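PDB 2R5X: hypothetical conserved protein, which is of unknown function but belongs to the YugN-like family of small bacterial proteins, with a curved antiparallel sheet packed against helices. Local coordinates for residues A[14-20]-A[69-75]; A[24-30]-A[42-46]; A[79-83]-A[94-98]. The protein carries 1 engineered substitution. All blocks are in the same frame, centred on the assembly; numbering follows the deposited sequence. Where two conformers were deposited one is given.

Contact 1: residues A[14-20]-A[69-75]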
# COMPACT_ATOMS: atom_id res chain seq x y z
N THR A 14 -9.66 6.39 8.11
CA THR A 14 -8.88 5.50 8.96
C THR A 14 -9.54 4.12 9.01
O THR A 14 -10.73 3.98 8.71
CB THR A 14 -8.76 6.07 10.39
OG1 THR A 14 -10.06 6.28 10.93
CG2 THR A 14 -8.01 7.42 10.38
N VAL A 15 -8.76 3.11 9.39
CA VAL A 15 -9.23 1.72 9.36
C VAL A 15 -8.51 0.88 10.43
O VAL A 15 -7.35 1.12 10.75
CB VAL A 15 -9.09 1.10 7.91
CG1 VAL A 15 -7.63 1.10 7.43
CG2 VAL A 15 -9.70 -0.31 7.83
N GLU A 16 -9.23 -0.09 11.01
CA GLU A 16 -8.63 -1.06 11.93
C GLU A 16 -7.64 -1.96 11.19
O GLU A 16 -7.92 -2.39 10.07
CB GLU A 16 -9.72 -1.89 12.62
CG GLU A 16 -9.20 -2.72 13.80
CD GLU A 16 -10.30 -3.40 14.59
OE1 GLU A 16 -11.43 -2.85 14.64
OE2 GLU A 16 -10.04 -4.48 15.16
N LEU A 17 -6.50 -2.22 11.83
CA LEU A 17 -5.38 -2.95 11.23
C LEU A 17 -5.73 -4.36 10.74
O LEU A 17 -5.32 -4.75 9.63
CB LEU A 17 -4.18 -2.99 12.19
CG LEU A 17 -2.89 -3.74 11.78
CD1 LEU A 17 -2.32 -3.24 10.47
CD2 LEU A 17 -1.85 -3.64 12.87
N SER A 18 -6.47 -5.12 11.55
CA SER A 18 -6.89 -6.48 11.18
C SER A 18 -7.71 -6.48 9.89
O SER A 18 -7.57 -7.37 9.05
CB SER A 18 -7.69 -7.11 12.32
OG SER A 18 -8.82 -6.32 12.63
N ARG A 19 -8.56 -5.47 9.75
CA ARG A 19 -9.38 -5.30 8.56
C ARG A 19 -8.55 -4.86 7.36
O ARG A 19 -8.80 -5.29 6.23
CB ARG A 19 -10.52 -4.31 8.83
CG ARG A 19 -11.37 -4.69 10.04
CD ARG A 19 -12.68 -3.92 10.07
NE ARG A 19 -13.46 -4.26 11.27
CZ ARG A 19 -14.73 -3.92 11.46
NH1 ARG A 19 -15.40 -3.23 10.54
NH2 ARG A 19 -15.33 -4.27 12.59
N LEU A 20 -7.54 -4.02 7.61
CA LEU A 20 -6.59 -3.60 6.58
C LEU A 20 -5.77 -4.78 6.06
O LEU A 20 -5.67 -4.99 4.85
CB LEU A 20 -5.68 -2.47 7.08
CG LEU A 20 -4.67 -1.91 6.06
CD1 LEU A 20 -5.37 -1.34 4.83
CD2 LEU A 20 -3.78 -0.86 6.71
N ARG A 69 -3.50 -6.44 17.36
CA ARG A 69 -4.62 -6.81 16.48
C ARG A 69 -5.53 -5.59 16.26
O ARG A 69 -5.87 -5.26 15.12
CB ARG A 69 -5.42 -7.97 17.09
CG ARG A 69 -6.49 -8.55 16.19
CD ARG A 69 -7.58 -9.21 17.01
NE ARG A 69 -8.69 -9.69 16.17
CZ ARG A 69 -9.73 -8.95 15.81
NH1 ARG A 69 -9.84 -7.68 16.19
NH2 ARG A 69 -10.68 -9.48 15.04
N TYR A 70 -5.91 -4.93 17.36
CA TYR A 70 -6.55 -3.63 17.26
C TYR A 70 -5.53 -2.50 17.26
O TYR A 70 -4.88 -2.21 18.27
CB TYR A 70 -7.60 -3.39 18.36
CG TYR A 70 -8.10 -1.95 18.36
CD1 TYR A 70 -8.84 -1.45 17.29
CD2 TYR A 70 -7.80 -1.09 19.42
CE1 TYR A 70 -9.29 -0.13 17.27
CE2 TYR A 70 -8.24 0.23 19.41
CZ TYR A 70 -8.99 0.70 18.34
OH TYR A 70 -9.43 2.00 18.32
N ALA A 71 -5.40 -1.88 16.09
CA ALA A 71 -4.71 -0.61 15.95
C ALA A 71 -5.51 0.16 14.92
O ALA A 71 -6.09 -0.44 14.01
CB ALA A 71 -3.29 -0.81 15.47
N LEU A 72 -5.60 1.48 15.07
CA LEU A 72 -6.26 2.29 14.06
C LEU A 72 -5.20 2.87 13.14
O LEU A 72 -4.25 3.51 13.59
CB LEU A 72 -7.13 3.39 14.69
CG LEU A 72 -8.18 4.05 13.80
CD1 LEU A 72 -9.30 3.08 13.43
CD2 LEU A 72 -8.75 5.29 14.47
N ILE A 73 -5.36 2.61 11.84
CA ILE A 73 -4.36 2.97 10.84
C ILE A 73 -4.83 4.14 9.97
O ILE A 73 -5.92 4.10 9.39
CB ILE A 73 -3.95 1.73 9.96
CG1 ILE A 73 -3.49 0.55 10.84
CG2 ILE A 73 -2.87 2.09 8.92
CD1 ILE A 73 -2.31 0.84 11.80
N LYS A 74 -4.03 5.19 9.90
CA LYS A 74 -4.26 6.27 8.95
C LYS A 74 -3.29 6.10 7.77
O LYS A 74 -2.08 6.18 7.94
CB LYS A 74 -4.12 7.64 9.64
CG LYS A 74 -4.59 8.86 8.83
CD LYS A 74 -3.53 9.34 7.83
CE LYS A 74 -3.95 10.56 7.05
NZ LYS A 74 -3.06 10.75 5.88
N LEU A 75 -3.84 5.88 6.57
CA LEU A 75 -3.05 5.61 5.38
C LEU A 75 -2.42 6.87 4.78
O LEU A 75 -3.02 7.95 4.78
CB LEU A 75 -3.88 4.91 4.31
CG LEU A 75 -4.50 3.53 4.59
CD1 LEU A 75 -5.40 3.16 3.44
CD2 LEU A 75 -3.45 2.45 4.78

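Contact 2: residues A[24-30]-A[42-46]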
# COMPACT_ATOMS: atom_id res chain seq x y z
N MET A 24 -5.43 -6.23 2.23
CA MET A 24 -4.12 -6.21 1.54
C MET A 24 -3.67 -7.56 1.02
O MET A 24 -3.21 -7.67 -0.13
CB MET A 24 -3.04 -5.66 2.47
CG MET A 24 -3.21 -4.21 2.84
SD MET A 24 -2.90 -3.06 1.50
CE MET A 24 -4.56 -2.60 1.25
N GLU A 25 -3.81 -8.59 1.85
CA GLU A 25 -3.43 -9.96 1.46
C GLU A 25 -4.26 -10.45 0.28
O GLU A 25 -3.75 -11.12 -0.62
CB GLU A 25 -3.58 -10.93 2.64
CG GLU A 25 -2.82 -12.24 2.45
CD GLU A 25 -3.62 -13.46 2.85
OE1 GLU A 25 -4.21 -13.47 3.95
OE2 GLU A 25 -3.65 -14.43 2.06
N ARG A 26 -5.53 -10.09 0.27
CA ARG A 26 -6.47 -10.42 -0.78
C ARG A 26 -6.11 -9.77 -2.08
O ARG A 26 -6.30 -10.31 -3.12
CB ARG A 26 -7.84 -9.90 -0.38
CG ARG A 26 -8.91 -10.86 -0.46
CD ARG A 26 -9.98 -10.52 0.52
NE ARG A 26 -10.77 -9.35 0.17
CZ ARG A 26 -11.32 -8.59 1.08
NH1 ARG A 26 -11.15 -8.88 2.33
NH2 ARG A 26 -12.00 -7.54 0.75
N LEU A 27 -5.58 -8.57 -1.99
CA LEU A 27 -5.24 -7.81 -3.19
C LEU A 27 -3.79 -7.96 -3.63
O LEU A 27 -3.31 -7.18 -4.45
CB LEU A 27 -5.62 -6.34 -3.02
CG LEU A 27 -7.11 -6.11 -2.69
CD1 LEU A 27 -7.39 -4.65 -2.46
CD2 LEU A 27 -8.02 -6.66 -3.78
N GLY A 28 -3.12 -8.98 -3.10
CA GLY A 28 -1.78 -9.34 -3.56
C GLY A 28 -0.61 -8.67 -2.86
O GLY A 28 0.52 -8.78 -3.32
N PHE A 29 -0.88 -7.99 -1.75
CA PHE A 29 0.17 -7.30 -1.00
C PHE A 29 0.75 -8.23 0.06
O PHE A 29 0.04 -9.06 0.63
CB PHE A 29 -0.37 -6.04 -0.30
CG PHE A 29 -0.74 -4.92 -1.23
CD1 PHE A 29 0.13 -3.84 -1.42
CD2 PHE A 29 -1.96 -4.92 -1.90
CE1 PHE A 29 -0.20 -2.81 -2.27
CE2 PHE A 29 -2.30 -3.89 -2.75
CZ PHE A 29 -1.43 -2.82 -2.94
N VAL A 30 2.05 -8.09 0.32
CA VAL A 30 2.67 -8.73 1.49
C VAL A 30 3.21 -7.63 2.42
O VAL A 30 3.50 -6.52 1.96
CB VAL A 30 3.80 -9.73 1.09
CG1 VAL A 30 3.24 -10.84 0.21
CG2 VAL A 30 4.97 -9.02 0.40
N TYR A 42 2.83 -2.28 3.14
CA TYR A 42 2.45 -3.40 2.30
C TYR A 42 2.97 -3.19 0.89
O TYR A 42 2.78 -2.12 0.32
CB TYR A 42 0.93 -3.54 2.23
CG TYR A 42 0.24 -3.60 3.56
CD1 TYR A 42 -0.03 -4.82 4.17
CD2 TYR A 42 -0.16 -2.42 4.20
CE1 TYR A 42 -0.69 -4.86 5.39
CE2 TYR A 42 -0.79 -2.46 5.43
CZ TYR A 42 -1.06 -3.68 6.01
OH TYR A 42 -1.71 -3.70 7.22
N ASP A 43 3.62 -4.21 0.34
CA ASP A 43 4.18 -4.11 -1.01
C ASP A 43 3.52 -5.12 -1.93
O ASP A 43 3.31 -6.27 -1.55
CB ASP A 43 5.68 -4.40 -1.01
CG ASP A 43 6.51 -3.22 -0.54
OD1 ASP A 43 5.94 -2.14 -0.28
OD2 ASP A 43 7.74 -3.40 -0.42
N ARG A 44 3.19 -4.69 -3.14
CA ARG A 44 2.84 -5.62 -4.21
C ARG A 44 3.88 -5.50 -5.30
O ARG A 44 4.08 -4.42 -5.87
CB ARG A 44 1.44 -5.36 -4.76
CG ARG A 44 1.03 -6.42 -5.77
CD ARG A 44 -0.34 -6.17 -6.32
NE ARG A 44 -0.57 -6.97 -7.52
CZ ARG A 44 -1.76 -7.36 -7.95
NH1 ARG A 44 -2.85 -7.05 -7.28
NH2 ARG A 44 -1.85 -8.08 -9.06
N LYS A 45 4.55 -6.61 -5.57
CA LYS A 45 5.70 -6.63 -6.46
C LYS A 45 5.31 -6.96 -7.89
O LYS A 45 4.49 -7.85 -8.14
CB LYS A 45 6.74 -7.64 -5.97
CG LYS A 45 7.40 -7.27 -4.66
CD LYS A 45 8.06 -8.49 -4.02
CE LYS A 45 8.91 -8.12 -2.81
NZ LYS A 45 8.13 -7.50 -1.69
N TYR A 46 5.90 -6.22 -8.82
CA TYR A 46 5.77 -6.46 -10.23
C TYR A 46 7.18 -6.68 -10.74
O TYR A 46 7.92 -5.71 -10.97
CB TYR A 46 5.15 -5.25 -10.94
CG TYR A 46 3.71 -4.97 -10.56
CD1 TYR A 46 2.65 -5.45 -11.34
CD2 TYR A 46 3.40 -4.22 -9.42
CE1 TYR A 46 1.33 -5.19 -10.99
CE2 TYR A 46 2.09 -3.96 -9.06
CZ TYR A 46 1.06 -4.44 -9.85
OH TYR A 46 -0.24 -4.18 -9.48

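Contact 3: residues A[79-83]-A[94-98]. Engineered in segment 79-83: Met80 (natural residue Leu).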
# COMPACT_ATOMS: atom_id res chain seq x y z
N ILE A 79 2.91 4.90 -3.02
CA ILE A 79 4.03 5.14 -3.92
C ILE A 79 4.34 3.91 -4.78
O ILE A 79 3.91 2.80 -4.45
CB ILE A 79 5.32 5.62 -3.18
CG1 ILE A 79 5.86 4.55 -2.22
CG2 ILE A 79 5.08 6.93 -2.45
CD1 ILE A 79 7.37 4.51 -2.13
N MET A 80 5.06 4.13 -5.88
CA MET A 80 5.67 3.03 -6.63
C MET A 80 7.18 3.17 -6.59
O MET A 80 7.75 4.13 -7.13
CB MET A 80 5.19 2.97 -8.09
CG MET A 80 5.25 1.56 -8.68
SD MET A 80 5.07 1.42 -10.47
CE MET A 80 3.75 2.51 -10.87
N GLY A 81 7.83 2.21 -5.95
CA GLY A 81 9.29 2.14 -5.93
C GLY A 81 9.85 1.29 -7.05
O GLY A 81 9.13 0.48 -7.66
N LYS A 82 11.14 1.46 -7.32
CA LYS A 82 11.81 0.78 -8.41
C LYS A 82 13.16 0.25 -7.94
O LYS A 82 13.97 1.01 -7.39
CB LYS A 82 12.00 1.75 -9.57
CG LYS A 82 12.64 1.16 -10.80
CD LYS A 82 12.99 2.26 -11.79
CE LYS A 82 13.00 1.74 -13.20
NZ LYS A 82 13.30 2.81 -14.18
N HIS A 83 13.40 -1.03 -8.17
CA HIS A 83 14.70 -1.66 -7.87
C HIS A 83 15.28 -2.40 -9.09
O HIS A 83 14.70 -3.37 -9.57
CB HIS A 83 14.56 -2.61 -6.68
CG HIS A 83 15.80 -3.37 -6.37
ND1 HIS A 83 16.86 -2.82 -5.68
CD2 HIS A 83 16.15 -4.65 -6.65
CE1 HIS A 83 17.81 -3.73 -5.55
NE2 HIS A 83 17.41 -4.85 -6.13
N ASP A 94 16.86 10.70 -13.06
CA ASP A 94 15.46 10.78 -13.48
C ASP A 94 14.95 9.42 -13.96
O ASP A 94 15.31 8.95 -15.05
CB ASP A 94 15.28 11.84 -14.57
CG ASP A 94 13.82 12.20 -14.81
OD1 ASP A 94 13.16 12.66 -13.86
OD2 ASP A 94 13.35 12.03 -15.95
N GLU A 95 14.12 8.79 -13.13
CA GLU A 95 13.59 7.46 -13.42
C GLU A 95 12.46 7.51 -14.45
O GLU A 95 11.61 8.41 -14.43
CB GLU A 95 13.08 6.80 -12.13
CG GLU A 95 14.10 6.74 -11.00
CD GLU A 95 13.45 6.63 -9.63
OE1 GLU A 95 13.51 7.62 -8.87
OE2 GLU A 95 12.87 5.57 -9.33
N HIS A 96 12.45 6.56 -15.35
CA HIS A 96 11.35 6.41 -16.26
C HIS A 96 10.47 5.31 -15.77
O HIS A 96 10.88 4.20 -15.60
CB HIS A 96 11.87 6.05 -17.63
CG HIS A 96 12.45 7.21 -18.37
ND1 HIS A 96 11.91 7.70 -19.53
CD2 HIS A 96 13.54 7.97 -18.12
CE1 HIS A 96 12.62 8.72 -19.97
NE2 HIS A 96 13.61 8.91 -19.12
N PHE A 97 9.23 5.63 -15.53
CA PHE A 97 8.24 4.65 -15.12
C PHE A 97 7.35 4.27 -16.29
O PHE A 97 6.84 5.14 -16.99
CB PHE A 97 7.41 5.16 -13.94
CG PHE A 97 8.16 5.21 -12.63
CD1 PHE A 97 8.26 4.08 -11.83
CD2 PHE A 97 8.77 6.39 -12.21
CE1 PHE A 97 8.96 4.11 -10.62
CE2 PHE A 97 9.47 6.44 -10.99
CZ PHE A 97 9.57 5.29 -10.21
N PRO A 98 7.17 2.96 -16.54
CA PRO A 98 6.33 2.45 -17.62
C PRO A 98 4.86 2.76 -17.39
O PRO A 98 4.34 2.48 -16.31
CB PRO A 98 6.57 0.94 -17.58
CG PRO A 98 7.13 0.65 -16.24
CD PRO A 98 7.82 1.88 -15.77
O HOH W 1 12.37 3.99 -6.73

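Contact 1: residues A[14-20]-A[69-75]
Val15 and Ile73 pair as an antiparallel hydrogen-bonded couple: Val15 N gives to Ile73 O at 3.0 Å, and Ile73 N returns a shorter bond to Val15 O at 2.7 Å. A third backbone bond, Leu17 N to Ala71 O at 2.8 Å, carries the pairing into the first residue of helix 17-26. Between these bonds Glu16 and Leu72 form a non-hydrogen-bonded pair.

Most apolar contacts lie on the Val15 and Ile73 face. Leu17 CB rests 3.9 Å from Ile73 CG1 and also meets the methyl of Ala71. One turn on, Leu20 CD2 sits 3.8 Å from both Ile73 CG2 and Leu75 CD2, bridging successive residues on the same face of the strand. Val40 and Tyr42 of strand 39-48 close over this patch.

On the opposite face Thr14 OG1 touches Leu72 CD2, and beside the start of 69-75 Glu16 makes the polar contacts. Its chain runs out extended, with CG anti to the backbone N (chi1 -168°); CD meets the edge of the Tyr70 ring, the carboxylate standing perpendicular to it, and OE2 makes a long salt bridge of 3.4 Å to Arg69 NH1. Arg69 and Tyr70 are both poorly ordered, so this end is less certain.

With Glu16 at the N-cap of helix 17-26, this is a strand-to-helix junction: a short edge strand runs antiparallel to strand 71-84 and turns straight into a helix that packs on the sheet.

Contact 2: residues A[24-30]-A[42-46]
Met24 lies over one face of the Tyr42 ring, its CG almost on the ring normal and 3.5 Å from the centroid. The thioether then turns across the same face: chi2 of -70° bends the chain so that SD stands 4.2 Å from that centroid, a Met-aromatic contact. The same sulfur also covers a face of Phe29, toward the rim, while Arg44 CB takes the opposite face, 4.0 Å from the Phe29 centroid. Phe29 is thus sandwiched between helix and strand, with Tyr42 O at its ring edge. Tyr42 OH is hydrogen-bonded to Asp21.

Arg44 rises from the strand where chi1 of -174° swings the chain away from its own amide, and it stays extended to NE, its guanidinium plane nearly perpendicular to the Phe29 ring. CG passes Gly28 O at 3.4 Å, and NH1 reaches Leu27 O at 2.9 Å in a weak, bent bond. Val30 and Asp43 exchange two nearly straight backbone bonds, Val30 N to Asp43 O at 2.9 Å and Asp43 N to Val30 O at 2.8 Å; the Asp43 carboxylate is engaged by Arg56.

Gly28, at positive phi, is the C-prime residue of a Schellman motif: Phe29 N bonds back to Met24 O and Gly28 N, weakly, to Glu25 O, ending helix 17-26 and turning the chain into antiparallel pairing with strand 39-48.

Contact 3: residues A[79-83]-A[94-98]
The Phe97 ring is approached obliquely from segment 79-83 of strand 71-84, by Met80 O and by Lys82 CB. CE1 is the leading atom, 3.7 Å from Met80 O and 4.0 Å from Lys82 CB. The ring leaves the loop toward the strand. Met80, an engineered residue that is Leu in the natural sequence, brings its SD to 4.4 Å from Phe97 CD1; this Met-aromatic contact is oblique, the sulfur standing well off the ring normal. Lys82 NZ does lie close to that normal, but so far out that any cation-pi attraction would be weak. Leu3 and Tyr53 also touch the phenylalanine.

This is the place where the loop after strand 71-84, returning after residues 88-93, which are not modelled and are probably disordered, comes back across the strand at side-chain distance before helix 99-117 begins. Pro98 occupies the N-cap position of the helix. No strand pairing joins the two segments: side chains and a water span the gap, with Lys82 and Phe97 holding their CA atoms 8.5 Å apart.

Lys82 does most of the reaching. Fully stretched from chi1 (-178°) onward, it runs straight across to the loop, where NZ gives a hydrogen bond of 3.1 Å to His96 O, with NZ lying about 30° out of the carbonyl plane. The same ammonium is also bonded to Tyr84 OH. Glu95 runs antiparallel beside the lysine, so that OE2 rests by Lys82 CB at 3.9 Å; Glu95 OE2 and Lys82 NZ stay 5.6 Å apart, too far for a salt bridge. A water joins the two residues, accepting from Lys82 N and donating to Glu95 OE2, although the glutamate is poorly ordered.

In the fold
Contacts 1 and 2 share helix 17-26: contact 1 holds its start to strand 71-84, contact 2 its end to strand 39-48, and the two meet where Leu17 CD1 and Leu20 CD2 pack on Tyr42 OH. Both are partly buried and combine backbone strand pairing with apolar cover, but the rings and sulfur of contact 2 lie nearer the chain's centre, whereas contact 1 ends in a surface salt bridge. Contact 3 shares strand 71-84 with contact 1, about 28 Å away between centres and beyond the middle of the chain. It is a surface contact, relying on a long lysine, one aromatic ring and a water.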